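Local coordinates for protein benzoylformate Decarboxylase (Polynucleobacter necessarius, PDB 4K9Q) that binds thiamine diphosphate and magnesium and probably catalyses the decarboxylation of benzoylformate to benzaldehyde and carbon dioxide, at residues 40-45 / 439-444; 366-371 / 391-396; 491-496 / 515-520. All coordinates share one frame; numbering follows the deposited sequence.

Interaction 1 of 3, residues 40-45 / 439-444; sequences NYVLAL and IYTGVQ
A44 and T441 are the nearest backbone neighbours here, CA to CA 5.6 Å. Strand 40-43 and helix 439-444 run at 135° to each other. The strand is an outermost one, within this chain, of the parallel sheet of the N-terminal thiamine diphosphate (TPP)-binding domain. The helix belongs to the C-terminal TPP-binding domain, so the contact docks one domain on the other. T441 carries the polar part. Its OG1 donates to L43 O at 2.8 Å, in the carbonyl plane and on a lone pair. OG1 also accepts from a water, which in turn accepts from L45 N. T441 CG2 meets V42 CG1 tightly, at 3.5 Å. Replacing T441 by a valine would probably leave L43 O without this donor and set the bridging water free to shift. L45 crosses Y440 at about a right angle. With CG anti to the backbone N (chi1 -175°), the Y440 ring reaches L45. L43 CD2 sits more loosely at the ring edge, while Q444 CG lies over one face. Y440 OH is held by P480 O of the second subunit. L45 CG lies 3.6 Å from Y440 CD2, and L45 CD1 is equally near Y440 CB.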
loop_
_atom_site.group_PDB
_atom_site.type_symbol
_atom_site.label_atom_id
_atom_site.label_comp_id
_atom_site.label_asym_id
_atom_site.label_seq_id
_atom_site.Cartn_x
_atom_site.Cartn_y
_atom_site.Cartn_z
ATOM N N ASN A 40 -10.360 -7.644 32.112
ATOM C CA ASN A 40 -9.031 -8.025 32.585
ATOM C C ASN A 40 -7.975 -7.399 31.691
ATOM O O ASN A 40 -8.048 -7.533 30.474
ATOM C CB ASN A 40 -8.864 -9.540 32.564
ATOM C CG ASN A 40 -9.517 -10.220 33.755
ATOM O OD1 ASN A 40 -9.615 -9.646 34.840
ATOM N ND2 ASN A 40 -9.952 -11.459 33.561
ATOM N N TYR A 41 -7.017 -6.701 32.289
ATOM C CA TYR A 41 -5.865 -6.189 31.553
ATOM C C TYR A 41 -4.669 -7.048 31.909
ATOM O O TYR A 41 -4.372 -7.262 33.093
ATOM C CB TYR A 41 -5.579 -4.737 31.925
ATOM C CG TYR A 41 -4.460 -4.109 31.122
ATOM C CD1 TYR A 41 -3.135 -4.233 31.522
ATOM C CD2 TYR A 41 -4.728 -3.397 29.956
ATOM C CE1 TYR A 41 -2.115 -3.667 30.792
ATOM C CE2 TYR A 41 -3.709 -2.817 29.219
ATOM C CZ TYR A 41 -2.401 -2.954 29.645
ATOM O OH TYR A 41 -1.376 -2.388 28.923
ATOM N N VAL A 42 -3.985 -7.530 30.880
ATOM C CA VAL A 42 -2.808 -8.374 31.050
ATOM C C VAL A 42 -1.583 -7.667 30.482
ATOM O O VAL A 42 -1.455 -7.508 29.261
ATOM C CB VAL A 42 -2.977 -9.737 30.339
ATOM C CG1 VAL A 42 -1.696 -10.571 30.451
ATOM C CG2 VAL A 42 -4.167 -10.495 30.900
ATOM N N LEU A 43 -0.677 -7.253 31.366
ATOM C CA LEU A 43 0.541 -6.566 30.952
ATOM C C LEU A 43 1.557 -7.546 30.413
ATOM O O LEU A 43 1.798 -8.599 31.025
ATOM C CB LEU A 43 1.166 -5.809 32.137
ATOM C CG LEU A 43 2.525 -5.164 31.865
ATOM C CD1 LEU A 43 2.400 -3.993 30.874
ATOM C CD2 LEU A 43 3.189 -4.723 33.179
ATOM N N ALA A 44 2.157 -7.209 29.272
ATOM C CA ALA A 44 3.413 -7.848 28.886
ATOM C C ALA A 44 4.467 -6.778 28.583
ATOM O O ALA A 44 4.133 -5.631 28.257
ATOM C CB ALA A 44 3.207 -8.781 27.701
ATOM N N LEU A 45 5.733 -7.157 28.712
ATOM C CA LEU A 45 6.833 -6.197 28.696
ATOM C C LEU A 45 7.294 -5.780 27.311
ATOM O O LEU A 45 8.045 -4.815 27.190
ATOM C CB LEU A 45 8.047 -6.761 29.444
ATOM C CG LEU A 45 7.866 -7.069 30.935
ATOM C CD1 LEU A 45 9.115 -7.780 31.430
ATOM C CD2 LEU A 45 7.604 -5.789 31.723
ATOM N N ILE A 439 7.915 -14.551 29.884
ATOM C CA ILE A 439 7.957 -15.248 31.173
ATOM C C ILE A 439 7.376 -14.384 32.293
ATOM O O ILE A 439 6.652 -14.872 33.169
ATOM C CB ILE A 439 9.399 -15.658 31.537
ATOM C CG1 ILE A 439 9.951 -16.627 30.485
ATOM C CG2 ILE A 439 9.446 -16.302 32.917
ATOM C CD1 ILE A 439 11.427 -16.941 30.678
ATOM N N TYR A 440 7.683 -13.091 32.253
ATOM C CA TYR A 440 7.210 -12.162 33.264
ATOM C C TYR A 440 5.694 -12.212 33.408
ATOM O O TYR A 440 5.164 -12.208 34.514
ATOM C CB TYR A 440 7.653 -10.743 32.919
ATOM C CG TYR A 440 7.297 -9.718 33.976
ATOM C CD1 TYR A 440 7.934 -9.723 35.219
ATOM C CD2 TYR A 440 6.335 -8.747 33.734
ATOM C CE1 TYR A 440 7.613 -8.783 36.190
ATOM C CE2 TYR A 440 6.011 -7.801 34.694
ATOM C CZ TYR A 440 6.648 -7.825 35.917
ATOM O OH TYR A 440 6.302 -6.870 36.851
ATOM N N THR A 441 4.990 -12.250 32.284
ATOM C CA THR A 441 3.531 -12.263 32.329
ATOM C C THR A 441 3.040 -13.563 32.954
ATOM O O THR A 441 2.102 -13.558 33.749
ATOM C CB THR A 441 2.929 -12.080 30.924
ATOM O OG1 THR A 441 3.366 -10.822 30.397
ATOM C CG2 THR A 441 1.403 -12.080 30.999
ATOM N N GLY A 442 3.677 -14.670 32.594
ATOM C CA GLY A 442 3.372 -15.952 33.211
ATOM C C GLY A 442 3.501 -15.875 34.728
ATOM O O GLY A 442 2.623 -16.305 35.462
ATOM N N VAL A 443 4.614 -15.338 35.201
ATOM C CA VAL A 443 4.851 -15.237 36.638
ATOM C C VAL A 443 3.832 -14.311 37.315
ATOM O O VAL A 443 3.221 -14.672 38.327
ATOM C CB VAL A 443 6.289 -14.783 36.933
ATOM C CG1 VAL A 443 6.480 -14.574 38.416
ATOM C CG2 VAL A 443 7.272 -15.840 36.426
ATOM N N GLN A 444 3.638 -13.127 36.745
ATOM C CA GLN A 444 2.760 -12.132 37.346
ATOM C C GLN A 444 1.299 -12.573 37.369
ATOM O O GLN A 444 0.566 -12.251 38.308
ATOM C CB GLN A 444 2.904 -10.777 36.639
ATOM C CG GLN A 444 4.238 -10.104 36.881
ATOM C CD GLN A 444 4.445 -9.754 38.336
ATOM O OE1 GLN A 444 3.543 -9.239 38.998
ATOM N NE2 GLN A 444 5.628 -10.047 38.848
HETATM O O HOH W 1 5.925 -9.888 29.588
#

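Interaction 2 of 3, residues 366-371 / 391-396; sequences EIVLVE and TFYTFA
The edge of the F392 ring meets E371 CB, 4.0 Å from F392 CE1. L369 CD2 touches the same ring at CD1, and L369 O approaches it obliquely. The Y393 ring lies on the opposite side of the sheet. L369 O stands at its edge, and V368 CG1 comes in obliquely to 3.9 Å from Y393 CD1. M380 of helix 377-383 packs on F392, and L410 of helix 403-417 on Y393. Both rings project from strand 392-393, which pairs in parallel with strand 368-372; helix 377-383 links the two in a beta-alpha-beta unit. L369 N donates to T391 O at 2.7 Å, and Y393 N returns a bond to L369 O at 2.9 Å. The next bond, E371 N to Y393 O, is weak. T394 OG1, anti to the backbone N (chi1 -171°), closes the ladder by donating to E371 O at 2.6 Å. A water donates to both T394 OG1 and E371 OE2. E371 OE1 accepts from the backbone N of C373, a residue that binds thiamine diphosphate. This is consistent with a second-shell place for E371 beside the cofactor site, where C373 N, and T394 through the water, probably help to fix its carboxylate.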
loop_
_atom_site.group_PDB
_atom_site.type_symbol
_atom_site.label_atom_id
_atom_site.label_comp_id
_atom_site.label_asym_id
_atom_site.label_seq_id
_atom_site.Cartn_x
_atom_site.Cartn_y
_atom_site.Cartn_z
ATOM N N GLU A 366 -4.049 -35.181 31.258
ATOM C CA GLU A 366 -4.479 -33.921 30.660
ATOM C C GLU A 366 -3.477 -32.772 30.807
ATOM O O GLU A 366 -3.366 -32.155 31.872
ATOM C CB GLU A 366 -5.841 -33.504 31.205
ATOM C CG GLU A 366 -6.968 -34.404 30.753
ATOM C CD GLU A 366 -8.295 -33.684 30.738
ATOM O OE1 GLU A 366 -9.187 -34.119 29.980
ATOM O OE2 GLU A 366 -8.444 -32.677 31.470
ATOM N N ILE A 367 -2.756 -32.499 29.721
ATOM C CA ILE A 367 -1.871 -31.342 29.643
ATOM C C ILE A 367 -2.154 -30.605 28.340
ATOM O O ILE A 367 -2.834 -31.129 27.453
ATOM C CB ILE A 367 -0.365 -31.742 29.668
ATOM C CG1 ILE A 367 0.012 -32.562 28.429
ATOM C CG2 ILE A 367 -0.025 -32.502 30.935
ATOM C CD1 ILE A 367 1.516 -32.775 28.281
ATOM N N VAL A 368 -1.671 -29.373 28.249
ATOM C CA VAL A 368 -1.578 -28.683 26.967
ATOM C C VAL A 368 -0.106 -28.741 26.596
ATOM O O VAL A 368 0.750 -28.530 27.452
ATOM C CB VAL A 368 -2.050 -27.229 27.078
ATOM C CG1 VAL A 368 -1.747 -26.468 25.790
ATOM C CG2 VAL A 368 -3.553 -27.180 27.387
ATOM N N LEU A 369 0.195 -29.078 25.342
ATOM C CA LEU A 369 1.579 -29.198 24.893
ATOM C C LEU A 369 1.844 -28.156 23.815
ATOM O O LEU A 369 1.114 -28.085 22.828
ATOM C CB LEU A 369 1.847 -30.596 24.327
ATOM C CG LEU A 369 3.304 -30.812 23.904
ATOM C CD1 LEU A 369 4.196 -30.829 25.115
ATOM C CD2 LEU A 369 3.454 -32.118 23.122
ATOM N N VAL A 370 2.882 -27.350 24.016
ATOM C CA VAL A 370 3.283 -26.318 23.057
ATOM C C VAL A 370 4.729 -26.588 22.652
ATOM O O VAL A 370 5.514 -27.069 23.464
ATOM C CB VAL A 370 3.178 -24.933 23.713
ATOM C CG1 VAL A 370 3.641 -23.833 22.756
ATOM C CG2 VAL A 370 1.732 -24.676 24.160
ATOM N N GLU A 371 5.087 -26.322 21.401
ATOM C CA GLU A 371 6.447 -26.619 20.958
ATOM C C GLU A 371 7.040 -25.530 20.063
ATOM O O GLU A 371 6.390 -25.035 19.140
ATOM C CB GLU A 371 6.511 -27.994 20.274
ATOM C CG GLU A 371 7.803 -28.293 19.505
ATOM C CD GLU A 371 7.814 -27.695 18.103
ATOM O OE1 GLU A 371 8.832 -27.068 17.739
ATOM O OE2 GLU A 371 6.810 -27.839 17.348
ATOM N N THR A 391 -5.192 -29.784 22.507
ATOM C CA THR A 391 -4.128 -30.231 23.382
ATOM C C THR A 391 -2.759 -29.752 22.888
ATOM O O THR A 391 -1.972 -29.211 23.676
ATOM C CB THR A 391 -4.194 -31.771 23.541
ATOM O OG1 THR A 391 -5.394 -32.095 24.254
ATOM C CG2 THR A 391 -2.985 -32.326 24.296
ATOM N N PHE A 392 -2.489 -29.917 21.592
ATOM C CA PHE A 392 -1.204 -29.495 21.019
ATOM C C PHE A 392 -1.318 -28.209 20.213
ATOM O O PHE A 392 -2.221 -28.063 19.372
ATOM C CB PHE A 392 -0.598 -30.588 20.136
ATOM C CG PHE A 392 0.650 -30.151 19.418
ATOM C CD1 PHE A 392 1.868 -30.126 20.083
ATOM C CD2 PHE A 392 0.605 -29.747 18.089
ATOM C CE1 PHE A 392 3.029 -29.704 19.426
ATOM C CE2 PHE A 392 1.754 -29.328 17.432
ATOM C CZ PHE A 392 2.968 -29.311 18.103
ATOM N N TYR A 393 -0.385 -27.290 20.451
ATOM C CA TYR A 393 -0.369 -26.020 19.731
ATOM C C TYR A 393 1.050 -25.605 19.370
ATOM O O TYR A 393 1.965 -25.684 20.207
ATOM C CB TYR A 393 -0.947 -24.906 20.604
ATOM C CG TYR A 393 -2.379 -25.069 21.040
ATOM C CD1 TYR A 393 -2.716 -25.919 22.091
ATOM C CD2 TYR A 393 -3.396 -24.349 20.421
ATOM C CE1 TYR A 393 -4.040 -26.051 22.504
ATOM C CE2 TYR A 393 -4.713 -24.472 20.824
ATOM C CZ TYR A 393 -5.026 -25.326 21.864
ATOM O OH TYR A 393 -6.334 -25.460 22.277
ATOM N N THR A 394 1.225 -25.122 18.145
ATOM C CA THR A 394 2.455 -24.432 17.763
ATOM C C THR A 394 2.058 -23.363 16.733
ATOM O O THR A 394 0.866 -23.192 16.424
ATOM C CB THR A 394 3.537 -25.410 17.229
ATOM O OG1 THR A 394 4.793 -24.729 17.070
ATOM C CG2 THR A 394 3.118 -26.029 15.901
ATOM N N PHE A 395 3.037 -22.629 16.221
ATOM C CA PHE A 395 2.753 -21.598 15.213
ATOM C C PHE A 395 2.462 -22.159 13.811
ATOM O O PHE A 395 2.914 -23.252 13.454
ATOM C CB PHE A 395 3.862 -20.523 15.193
ATOM C CG PHE A 395 5.280 -21.068 15.077
ATOM C CD1 PHE A 395 6.361 -20.265 15.426
ATOM C CD2 PHE A 395 5.532 -22.337 14.587
ATOM C CE1 PHE A 395 7.668 -20.730 15.325
ATOM C CE2 PHE A 395 6.839 -22.825 14.482
ATOM C CZ PHE A 395 7.911 -22.014 14.847
ATOM N N ALA A 396 1.671 -21.425 13.035
ATOM C CA ALA A 396 1.432 -21.793 11.640
ATOM C C ALA A 396 2.489 -21.206 10.709
ATOM O O ALA A 396 2.563 -21.585 9.534
ATOM C CB ALA A 396 0.035 -21.337 11.194
HETATM O O HOH W 2 -5.297 -32.577 27.234
HETATM O O HOH W 3 6.603 -26.148 15.388
#

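Interaction 3 of 3, residues 491-496 / 515-520; sequences YGAKSL and KGTSVI
K494 and S518 sit side by side in a parallel pair of strands, and the backbone between them is the tight part. V519 N donates to K494 O at 2.6 Å, almost straight on to the carbonyl. L496 N donates to V519 O at 3.1 Å. K494 N reaches T517 O at 3.2 Å, with a more bent N-H angle of 141°. A493 CB closes this end, 3.4 Å from T517 O and within touch of V519 CG2. The looser, solvent side is formed by the K494 and L496 side chains of the edge strand. K494 CB packs 3.6 Å from S518 OG, but the chain then bends and leads its amine away to a cation-pi contact with F514. With CG between the backbone N and the carbonyl carbon (chi1 82°), L496 CD2 comes to 4.2 Å from I520 CG1. Strand 494-497 is an outermost strand of the C-terminal sheet within this chain. It begins two residues after G492, the C-prime residue of a Schellman motif that ends helix 484-490. Helix 501-513 links the pair as a beta-alpha-beta unit and covers S518 and I520. A493 rests on helix 438-445, while T517 and V519 pack on strand 449-455.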
loop_
_atom_site.group_PDB
_atom_site.type_symbol
_atom_site.label_atom_id
_atom_site.label_comp_id
_atom_site.label_asym_id
_atom_site.label_seq_id
_atom_site.Cartn_x
_atom_site.Cartn_y
_atom_site.Cartn_z
ATOM N N TYR A 491 12.870 -12.994 35.631
ATOM C CA TYR A 491 11.448 -12.666 35.531
ATOM C C TYR A 491 10.613 -13.301 36.632
ATOM O O TYR A 491 9.382 -13.222 36.611
ATOM C CB TYR A 491 10.913 -13.041 34.151
ATOM C CG TYR A 491 11.523 -12.192 33.073
ATOM C CD1 TYR A 491 11.296 -10.822 33.047
ATOM C CD2 TYR A 491 12.351 -12.745 32.115
ATOM C CE1 TYR A 491 11.861 -10.024 32.084
ATOM C CE2 TYR A 491 12.922 -11.949 31.131
ATOM C CZ TYR A 491 12.671 -10.592 31.129
ATOM O OH TYR A 491 13.233 -9.792 30.162
ATOM N N GLY A 492 11.292 -13.939 37.580
ATOM C CA GLY A 492 10.648 -14.459 38.781
ATOM C C GLY A 492 10.129 -15.890 38.707
ATOM O O GLY A 492 9.416 -16.342 39.610
ATOM N N ALA A 493 10.487 -16.614 37.649
ATOM C CA ALA A 493 10.060 -18.005 37.517
ATOM C C ALA A 493 10.902 -18.944 38.376
ATOM O O ALA A 493 12.065 -18.652 38.671
ATOM C CB ALA A 493 10.114 -18.449 36.053
ATOM N N LYS A 494 10.309 -20.062 38.791
ATOM C CA LYS A 494 11.084 -21.169 39.340
ATOM C C LYS A 494 11.991 -21.606 38.203
ATOM O O LYS A 494 11.525 -21.821 37.083
ATOM C CB LYS A 494 10.171 -22.320 39.759
ATOM C CG LYS A 494 9.315 -22.027 40.960
ATOM C CD LYS A 494 10.166 -21.716 42.179
ATOM C CE LYS A 494 9.304 -21.615 43.431
ATOM N NZ LYS A 494 8.578 -22.897 43.684
ATOM N N SER A 495 13.286 -21.714 38.460
ATOM C CA SER A 495 14.248 -21.935 37.390
ATOM C C SER A 495 15.424 -22.791 37.860
ATOM O O SER A 495 16.024 -22.507 38.900
ATOM C CB SER A 495 14.759 -20.576 36.901
ATOM O OG SER A 495 15.525 -20.686 35.720
ATOM N N LEU A 496 15.765 -23.819 37.098
ATOM C CA LEU A 496 16.931 -24.626 37.428
ATOM C C LEU A 496 17.403 -25.407 36.221
ATOM O O LEU A 496 16.664 -25.589 35.244
ATOM C CB LEU A 496 16.631 -25.587 38.578
ATOM C CG LEU A 496 15.916 -26.879 38.192
ATOM C CD1 LEU A 496 16.058 -27.934 39.296
ATOM C CD2 LEU A 496 14.471 -26.573 37.905
ATOM N N LYS A 515 1.675 -24.555 40.941
ATOM C CA LYS A 515 0.765 -23.761 40.126
ATOM C C LYS A 515 1.375 -22.383 39.871
ATOM O O LYS A 515 1.102 -21.409 40.587
ATOM C CB LYS A 515 -0.602 -23.640 40.803
ATOM C CG LYS A 515 -1.767 -23.488 39.844
ATOM C CD LYS A 515 -1.761 -22.151 39.098
ATOM C CE LYS A 515 -2.356 -21.025 39.941
ATOM N NZ LYS A 515 -2.794 -19.859 39.102
ATOM N N GLY A 516 2.221 -22.313 38.852
ATOM C CA GLY A 516 2.957 -21.101 38.552
ATOM C C GLY A 516 3.870 -21.430 37.393
ATOM O O GLY A 516 3.765 -22.508 36.820
ATOM N N THR A 517 4.766 -20.509 37.065
ATOM C CA THR A 517 5.612 -20.651 35.885
ATOM C C THR A 517 7.003 -21.134 36.278
ATOM O O THR A 517 7.636 -20.561 37.168
ATOM C CB THR A 517 5.688 -19.310 35.131
ATOM O OG1 THR A 517 4.381 -18.976 34.657
ATOM C CG2 THR A 517 6.651 -19.387 33.939
ATOM N N SER A 518 7.460 -22.188 35.603
ATOM C CA SER A 518 8.756 -22.812 35.868
ATOM C C SER A 518 9.599 -22.900 34.595
ATOM O O SER A 518 9.063 -23.034 33.493
ATOM C CB SER A 518 8.553 -24.230 36.418
ATOM O OG SER A 518 7.937 -24.231 37.702
ATOM N N VAL A 519 10.919 -22.845 34.760
ATOM C CA VAL A 519 11.860 -23.083 33.673
ATOM C C VAL A 519 12.802 -24.220 34.061
ATOM O O VAL A 519 13.448 -24.180 35.114
ATOM C CB VAL A 519 12.669 -21.810 33.341
ATOM C CG1 VAL A 519 13.715 -22.086 32.265
ATOM C CG2 VAL A 519 11.728 -20.703 32.900
ATOM N N ILE A 520 12.856 -25.241 33.217
ATOM C CA ILE A 520 13.748 -26.374 33.422
ATOM C C ILE A 520 14.713 -26.440 32.247
ATOM O O ILE A 520 14.302 -26.678 31.115
ATOM C CB ILE A 520 12.953 -27.686 33.525
ATOM C CG1 ILE A 520 11.931 -27.573 34.660
ATOM C CG2 ILE A 520 13.893 -28.876 33.727
ATOM C CD1 ILE A 520 10.995 -28.760 34.792
#

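Interactions 2 and 3 lie at the two ends of one six-stranded parallel sheet of the C-terminal TPP-binding domain, with centres about 19 Å apart. Each pairs an outermost strand with its neighbour. Interaction 1 instead joins this domain to the N-terminal TPP-binding domain. Along the chain, interaction 2 falls inside the long loop that interaction 1 closes, and interaction 3 follows both. Interactions 1 and 3 touch, with centres about 14 Å apart: helix 438-445, one side of interaction 1, packs against interaction 3 through V443 CG2 on Y491 and A493. The centres of interactions 1 and 2 are about 20 Å apart. Together the three contacts build both edges of the C-terminal sheet and its domain's packing on the N-terminal domain.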